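Local coordinates for protein listeriolysin O (Listeria monocytogenes, PDB 4CDB) that binds cholesterol-containing host membranes and perforates them by changing shape, inserting and assembling into an oligomeric pore, at residues M172-S177 with Y368-S373; R262-K267 with A307-G312. All coordinates share one frame; numbering follows the deposited sequence.

Contact 2 lies within the pore-forming domain; contact 1 lies where that domain meets strand 362-385. Their centres are 23 Å apart, and their nearest atoms are about 7 Å apart without touching. Contact 2 is nested in the chain loop that contact 1 closes. Contact 1 places against strand 362-385 the residues just before a segment that becomes a transmembrane strand in the pore. Contact 2 pairs two strands of the sheet that carries the pore-forming segments. Helix 176-183 joins the two: it starts in contact 1 at E176, and its last residue, F183, shares a sodium ion with Y265 of contact 2. Y368 OH in contact 1 and Y265 OH and Y310 OH in contact 2 bind sodium.

Contact 1 of 2, residues M172-S177 with Y368-S373; sequences MAYSES and YIETTS. With NA (sodium ion), chain G; NA (sodium ion), chain S; NA (sodium ion), chain K.
Y174 lays its ring against strand 368-373, with E370 over one face and the T371 carbonyl at the edge. E370 CG is anti to the backbone N (chi1 -179°), and the chain runs on extended. This carries the methylene across the phenol end of the ring. CG is 3.5 Å from Y174 CZ, offset toward the rim, and makes a CH-pi contact. The carboxylate goes past the ring, its plane turned 69° from the ring plane. E370 OE2 stays 3.8 Å from Y174 OH and is not bonded to it.

T371 O comes to the ring edge near its plane, 3.5 Å from Y174 CE1. T371 O also binds a sodium ion at 2.5 Å. A water on that ion also hydrogen-bonds Y174 OH at 3.0 Å. Ion and water thus link the hydroxyl end of the ring to the strand backbone.

Y368 is the second aromatic neighbour. Its plane is only 12° from that of Y174, but the rings are slid apart and barely overlap. Their nearest atoms, Y174 CD2 and Y368 CE2, are 3.8 Å apart and approach obliquely. Y368 OH binds another sodium ion together with E171 and Q178.

S175 OG packs 3.5 Å from Y368 CB. It also bonds to the backbone N of Q178, so S175 is the N-cap of helix 176-183. Strand 59-74 pairs alongside strand 368-373, with backbone bonds between K68 and Y368 and between K66 and E370. The turn leading into a pore-forming helical segment, packed against a long strand of the neighbouring domain, is consistent with the water-soluble form of this family before membrane insertion.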
loop_
_atom_site.group_PDB
_atom_site.type_symbol
_atom_site.label_atom_id
_atom_site.label_comp_id
_atom_site.label_asym_id
_atom_site.label_seq_id
_atom_site.Cartn_x
_atom_site.Cartn_y
_atom_site.Cartn_z
ATOM N N MET A 172 1.202 -3.250 -1.767
ATOM C CA MET A 172 2.100 -3.356 -2.907
ATOM C C MET A 172 1.357 -2.797 -4.113
ATOM O O MET A 172 0.264 -3.258 -4.444
ATOM C CB MET A 172 2.510 -4.809 -3.155
ATOM C CG MET A 172 3.280 -5.457 -2.007
ATOM S SD MET A 172 4.804 -4.585 -1.585
ATOM C CE MET A 172 5.664 -4.640 -3.155
ATOM N N ALA A 173 1.942 -1.794 -4.756
ATOM C CA ALA A 173 1.275 -1.085 -5.848
ATOM C C ALA A 173 1.262 -1.869 -7.164
ATOM O O ALA A 173 2.250 -2.506 -7.532
ATOM C CB ALA A 173 1.914 0.281 -6.051
ATOM N N TYR A 174 0.137 -1.807 -7.870
ATOM C CA TYR A 174 0.002 -2.468 -9.165
ATOM C C TYR A 174 -0.789 -1.635 -10.174
ATOM O O TYR A 174 -0.480 -1.642 -11.365
ATOM C CB TYR A 174 -0.620 -3.857 -9.005
ATOM C CG TYR A 174 0.262 -4.818 -8.244
ATOM C CD1 TYR A 174 1.433 -5.308 -8.807
ATOM C CD2 TYR A 174 -0.070 -5.228 -6.961
ATOM C CE1 TYR A 174 2.248 -6.183 -8.115
ATOM C CE2 TYR A 174 0.739 -6.105 -6.260
ATOM C CZ TYR A 174 1.896 -6.578 -6.842
ATOM O OH TYR A 174 2.705 -7.451 -6.151
ATOM N N SER A 175 -1.806 -0.920 -9.699
ATOM C CA SER A 175 -2.578 -0.031 -10.566
ATOM C C SER A 175 -3.177 1.137 -9.789
ATOM O O SER A 175 -3.382 1.048 -8.578
ATOM C CB SER A 175 -3.677 -0.800 -11.305
ATOM O OG SER A 175 -4.739 -1.143 -10.435
ATOM N N GLU A 176 -3.454 2.230 -10.495
ATOM C CA GLU A 176 -4.052 3.408 -9.879
ATOM C C GLU A 176 -5.404 3.072 -9.263
ATOM O O GLU A 176 -5.697 3.458 -8.131
ATOM C CB GLU A 176 -4.216 4.528 -10.910
ATOM C CG GLU A 176 -4.870 5.788 -10.355
ATOM C CD GLU A 176 -5.243 6.788 -11.435
ATOM O OE1 GLU A 176 -6.178 6.505 -12.212
ATOM O OE2 GLU A 176 -4.606 7.860 -11.502
ATOM N N SER A 177 -6.218 2.338 -10.013
ATOM C CA SER A 177 -7.557 1.973 -9.570
ATOM C C SER A 177 -7.533 1.099 -8.319
ATOM O O SER A 177 -8.413 1.192 -7.464
ATOM C CB SER A 177 -8.305 1.260 -10.695
ATOM O OG SER A 177 -9.615 0.915 -10.291
ATOM N N TYR A 368 -7.501 -5.844 -10.686
ATOM C CA TYR A 368 -6.180 -5.435 -11.146
ATOM C C TYR A 368 -5.291 -6.630 -11.475
ATOM O O TYR A 368 -5.542 -7.751 -11.030
ATOM C CB TYR A 368 -5.504 -4.530 -10.111
ATOM C CG TYR A 368 -5.189 -5.200 -8.791
ATOM C CD1 TYR A 368 -6.137 -5.269 -7.778
ATOM C CD2 TYR A 368 -3.935 -5.752 -8.554
ATOM C CE1 TYR A 368 -5.848 -5.877 -6.567
ATOM C CE2 TYR A 368 -3.639 -6.361 -7.351
ATOM C CZ TYR A 368 -4.597 -6.420 -6.361
ATOM O OH TYR A 368 -4.298 -7.029 -5.164
ATOM N N ILE A 369 -4.254 -6.381 -12.267
ATOM C CA ILE A 369 -3.298 -7.420 -12.615
ATOM C C ILE A 369 -2.082 -7.343 -11.703
ATOM O O ILE A 369 -1.354 -6.350 -11.702
ATOM C CB ILE A 369 -2.844 -7.300 -14.079
ATOM C CG1 ILE A 369 -4.032 -7.494 -15.023
ATOM C CG2 ILE A 369 -1.750 -8.310 -14.381
ATOM C CD1 ILE A 369 -3.690 -7.318 -16.490
ATOM N N GLU A 370 -1.873 -8.392 -10.915
ATOM C CA GLU A 370 -0.698 -8.466 -10.057
ATOM C C GLU A 370 0.463 -9.081 -10.832
ATOM O O GLU A 370 0.377 -10.220 -11.294
ATOM C CB GLU A 370 -0.993 -9.303 -8.813
ATOM C CG GLU A 370 0.181 -9.420 -7.856
ATOM C CD GLU A 370 -0.058 -10.433 -6.754
ATOM O OE1 GLU A 370 -0.277 -11.620 -7.073
ATOM O OE2 GLU A 370 -0.020 -10.041 -5.569
ATOM N N THR A 371 1.543 -8.322 -10.978
ATOM C CA THR A 371 2.719 -8.799 -11.694
ATOM C C THR A 371 3.824 -9.200 -10.728
ATOM O O THR A 371 4.287 -8.388 -9.927
ATOM C CB THR A 371 3.256 -7.728 -12.655
ATOM O OG1 THR A 371 2.224 -7.361 -13.578
ATOM C CG2 THR A 371 4.465 -8.250 -13.423
ATOM N N THR A 372 4.236 -10.461 -10.803
ATOM C CA THR A 372 5.347 -10.952 -9.998
ATOM C C THR A 372 6.441 -11.486 -10.913
ATOM O O THR A 372 6.156 -12.082 -11.951
ATOM C CB THR A 372 4.902 -12.061 -9.025
ATOM O OG1 THR A 372 4.320 -13.143 -9.763
ATOM C CG2 THR A 372 3.884 -11.522 -8.034
ATOM N N SER A 373 7.694 -11.270 -10.526
ATOM C CA SER A 373 8.818 -11.701 -11.346
ATOM C C SER A 373 9.789 -12.604 -10.586
ATOM O O SER A 373 9.710 -12.740 -9.365
ATOM C CB SER A 373 9.560 -10.492 -11.920
ATOM O OG SER A 373 10.198 -9.759 -10.894
HETATM NA NA NA G . 5.737 -6.765 -8.752
HETATM NA NA NA S . -2.732 8.967 -10.168
HETATM NA NA NA K . -4.336 -5.126 -3.121
HETATM O O HOH W 1 5.580 -6.544 -6.291
HETATM O O HOH W 2 7.115 -5.975 -10.711
HETATM O O HOH W 3 -2.238 11.412 -10.034
#

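Contact 2 of 2, residues R262-K267 with A307-G312; sequences RQVYLK and AVIYGG. With NA (sodium ion), chain N; NA (sodium ion), chain T.
With CG anti to the carbonyl carbon in both (chi1 -76° and -54°), Y265 and Y310, which point to the same side of the sheet, bring their rings together. The rings meet diagonally across the strands. Y265 CE2 lies in the plane of the Y310 ring, at its edge, 3.8 Å from Y310 CE2. Each hydroxyl holds a separate sodium ion. The one on Y265 OH, at 2.5 Å, is also bound by Q78 and F183. V190 of helix 187-194 packs on both rings.

The strands are neighbours in the antiparallel sheet of the pore-forming domain of cholesterol-dependent cytolysins. They flank the stretch 274-303, largely helical here, which supplies the second pair of transmembrane strands in the pore. Q263 with Y310 and Y265 with V308 are hydrogen-bonded pairs, two bonds each. Y310 N to Q263 O is nearly straight, at 2.8 Å. V264 with I309 and L266 with A307 are non-hydrogen-bonded pairs.

These last four residues face the other side of the sheet. V264 and I309 lie side by side, CG2 to CG2 at 4.1 Å. L266 CD2 reaches A307 CB at 3.6 Å.

R262 extends fully from CA to NE alongside the turn that ends strand 303-310. G312 CA sits in the guanidinium plane at its edge, 3.6 Å from R262 NE. I309 CG2 approaches the same group obliquely, 3.7 Å from R262 NH2. R262 NH1 bonds to Q215 on strand 207-222. G311 has a positive phi of 66° and takes the chain off the strand next to R262 CB.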
loop_
_atom_site.group_PDB
_atom_site.type_symbol
_atom_site.label_atom_id
_atom_site.label_comp_id
_atom_site.label_asym_id
_atom_site.label_seq_id
_atom_site.Cartn_x
_atom_site.Cartn_y
_atom_site.Cartn_z
ATOM N N ARG A 262 -1.428 14.562 11.732
ATOM C CA ARG A 262 -0.316 14.560 10.794
ATOM C C ARG A 262 -0.373 13.294 9.951
ATOM O O ARG A 262 -0.619 12.207 10.477
ATOM C CB ARG A 262 0.998 14.624 11.576
ATOM C CG ARG A 262 2.267 14.541 10.748
ATOM C CD ARG A 262 3.488 14.639 11.655
ATOM N NE ARG A 262 4.744 14.591 10.914
ATOM C CZ ARG A 262 5.452 13.484 10.716
ATOM N NH1 ARG A 262 5.027 12.328 11.208
ATOM N NH2 ARG A 262 6.585 13.533 10.030
ATOM N N GLN A 263 -0.163 13.427 8.646
ATOM C CA GLN A 263 -0.208 12.264 7.764
ATOM C C GLN A 263 1.033 12.158 6.888
ATOM O O GLN A 263 1.470 13.141 6.288
ATOM C CB GLN A 263 -1.464 12.285 6.890
ATOM C CG GLN A 263 -1.634 11.032 6.033
ATOM C CD GLN A 263 -2.960 10.988 5.300
ATOM O OE1 GLN A 263 -3.434 9.919 4.916
ATOM N NE2 GLN A 263 -3.564 12.154 5.095
ATOM N N VAL A 264 1.593 10.954 6.822
ATOM C CA VAL A 264 2.759 10.688 5.992
ATOM C C VAL A 264 2.419 9.640 4.941
ATOM O O VAL A 264 2.020 8.525 5.277
ATOM C CB VAL A 264 3.940 10.176 6.837
ATOM C CG1 VAL A 264 5.151 9.927 5.956
ATOM C CG2 VAL A 264 4.275 11.170 7.935
ATOM N N TYR A 265 2.558 10.005 3.669
ATOM C CA TYR A 265 2.410 9.046 2.582
ATOM C C TYR A 265 3.791 8.583 2.134
ATOM O O TYR A 265 4.702 9.397 1.981
ATOM C CB TYR A 265 1.652 9.658 1.403
ATOM C CG TYR A 265 0.160 9.783 1.617
ATOM C CD1 TYR A 265 -0.687 8.705 1.390
ATOM C CD2 TYR A 265 -0.404 10.983 2.029
ATOM C CE1 TYR A 265 -2.055 8.816 1.579
ATOM C CE2 TYR A 265 -1.769 11.105 2.220
ATOM C CZ TYR A 265 -2.588 10.020 1.993
ATOM O OH TYR A 265 -3.946 10.145 2.186
ATOM N N LEU A 266 3.942 7.279 1.926
ATOM C CA LEU A 266 5.239 6.710 1.570
ATOM C C LEU A 266 5.198 5.936 0.261
ATOM O O LEU A 266 4.220 5.248 -0.036
ATOM C CB LEU A 266 5.747 5.793 2.683
ATOM C CG LEU A 266 6.119 6.459 4.007
ATOM C CD1 LEU A 266 6.545 5.414 5.021
ATOM C CD2 LEU A 266 7.219 7.480 3.790
ATOM N N LYS A 267 6.270 6.056 -0.514
ATOM C CA LYS A 267 6.448 5.269 -1.725
ATOM C C LYS A 267 7.770 4.513 -1.640
ATOM O O LYS A 267 8.831 5.065 -1.935
ATOM C CB LYS A 267 6.433 6.172 -2.959
ATOM C CG LYS A 267 6.672 5.459 -4.283
ATOM C CD LYS A 267 7.759 6.172 -5.070
ATOM C CE LYS A 267 7.580 5.998 -6.566
ATOM N NZ LYS A 267 8.566 6.817 -7.323
ATOM N N ALA A 307 8.687 10.443 0.513
ATOM C CA ALA A 307 7.712 10.764 1.547
ATOM C C ALA A 307 7.015 12.094 1.298
ATOM O O ALA A 307 7.662 13.103 1.022
ATOM C CB ALA A 307 8.378 10.767 2.915
ATOM N N VAL A 308 5.689 12.080 1.400
ATOM C CA VAL A 308 4.890 13.298 1.364
ATOM C C VAL A 308 4.234 13.487 2.729
ATOM O O VAL A 308 3.501 12.613 3.197
ATOM C CB VAL A 308 3.804 13.225 0.279
ATOM C CG1 VAL A 308 2.993 14.512 0.247
ATOM C CG2 VAL A 308 4.435 12.960 -1.076
ATOM N N ILE A 309 4.501 14.621 3.368
ATOM C CA ILE A 309 4.060 14.847 4.740
ATOM C C ILE A 309 3.096 16.029 4.854
ATOM O O ILE A 309 3.415 17.141 4.428
ATOM C CB ILE A 309 5.270 15.098 5.669
ATOM C CG1 ILE A 309 6.352 14.042 5.435
ATOM C CG2 ILE A 309 4.838 15.121 7.128
ATOM C CD1 ILE A 309 7.612 14.269 6.246
ATOM N N TYR A 310 1.921 15.783 5.431
ATOM C CA TYR A 310 0.943 16.842 5.680
ATOM C C TYR A 310 0.725 17.032 7.180
ATOM O O TYR A 310 0.707 16.060 7.937
ATOM C CB TYR A 310 -0.400 16.518 5.019
ATOM C CG TYR A 310 -0.321 16.209 3.542
ATOM C CD1 TYR A 310 0.198 17.132 2.644
ATOM C CD2 TYR A 310 -0.792 15.003 3.042
ATOM C CE1 TYR A 310 0.261 16.856 1.291
ATOM C CE2 TYR A 310 -0.734 14.716 1.691
ATOM C CZ TYR A 310 -0.208 15.646 0.820
ATOM O OH TYR A 310 -0.148 15.364 -0.524
ATOM N N GLY A 311 0.546 18.282 7.605
ATOM C CA GLY A 311 0.265 18.589 8.997
ATOM C C GLY A 311 1.406 18.272 9.947
ATOM O O GLY A 311 1.189 18.066 11.145
ATOM N N GLY A 312 2.623 18.234 9.415
ATOM C CA GLY A 312 3.794 17.943 10.220
ATOM C C GLY A 312 4.505 19.198 10.687
ATOM O O GLY A 312 5.473 19.130 11.442
HETATM NA NA NA N . -5.372 8.147 1.682
HETATM NA NA NA T . 0.489 17.192 -2.139
HETATM O O HOH W 4 -5.468 6.527 3.680
HETATM O O HOH W 5 0.446 16.100 -4.914
#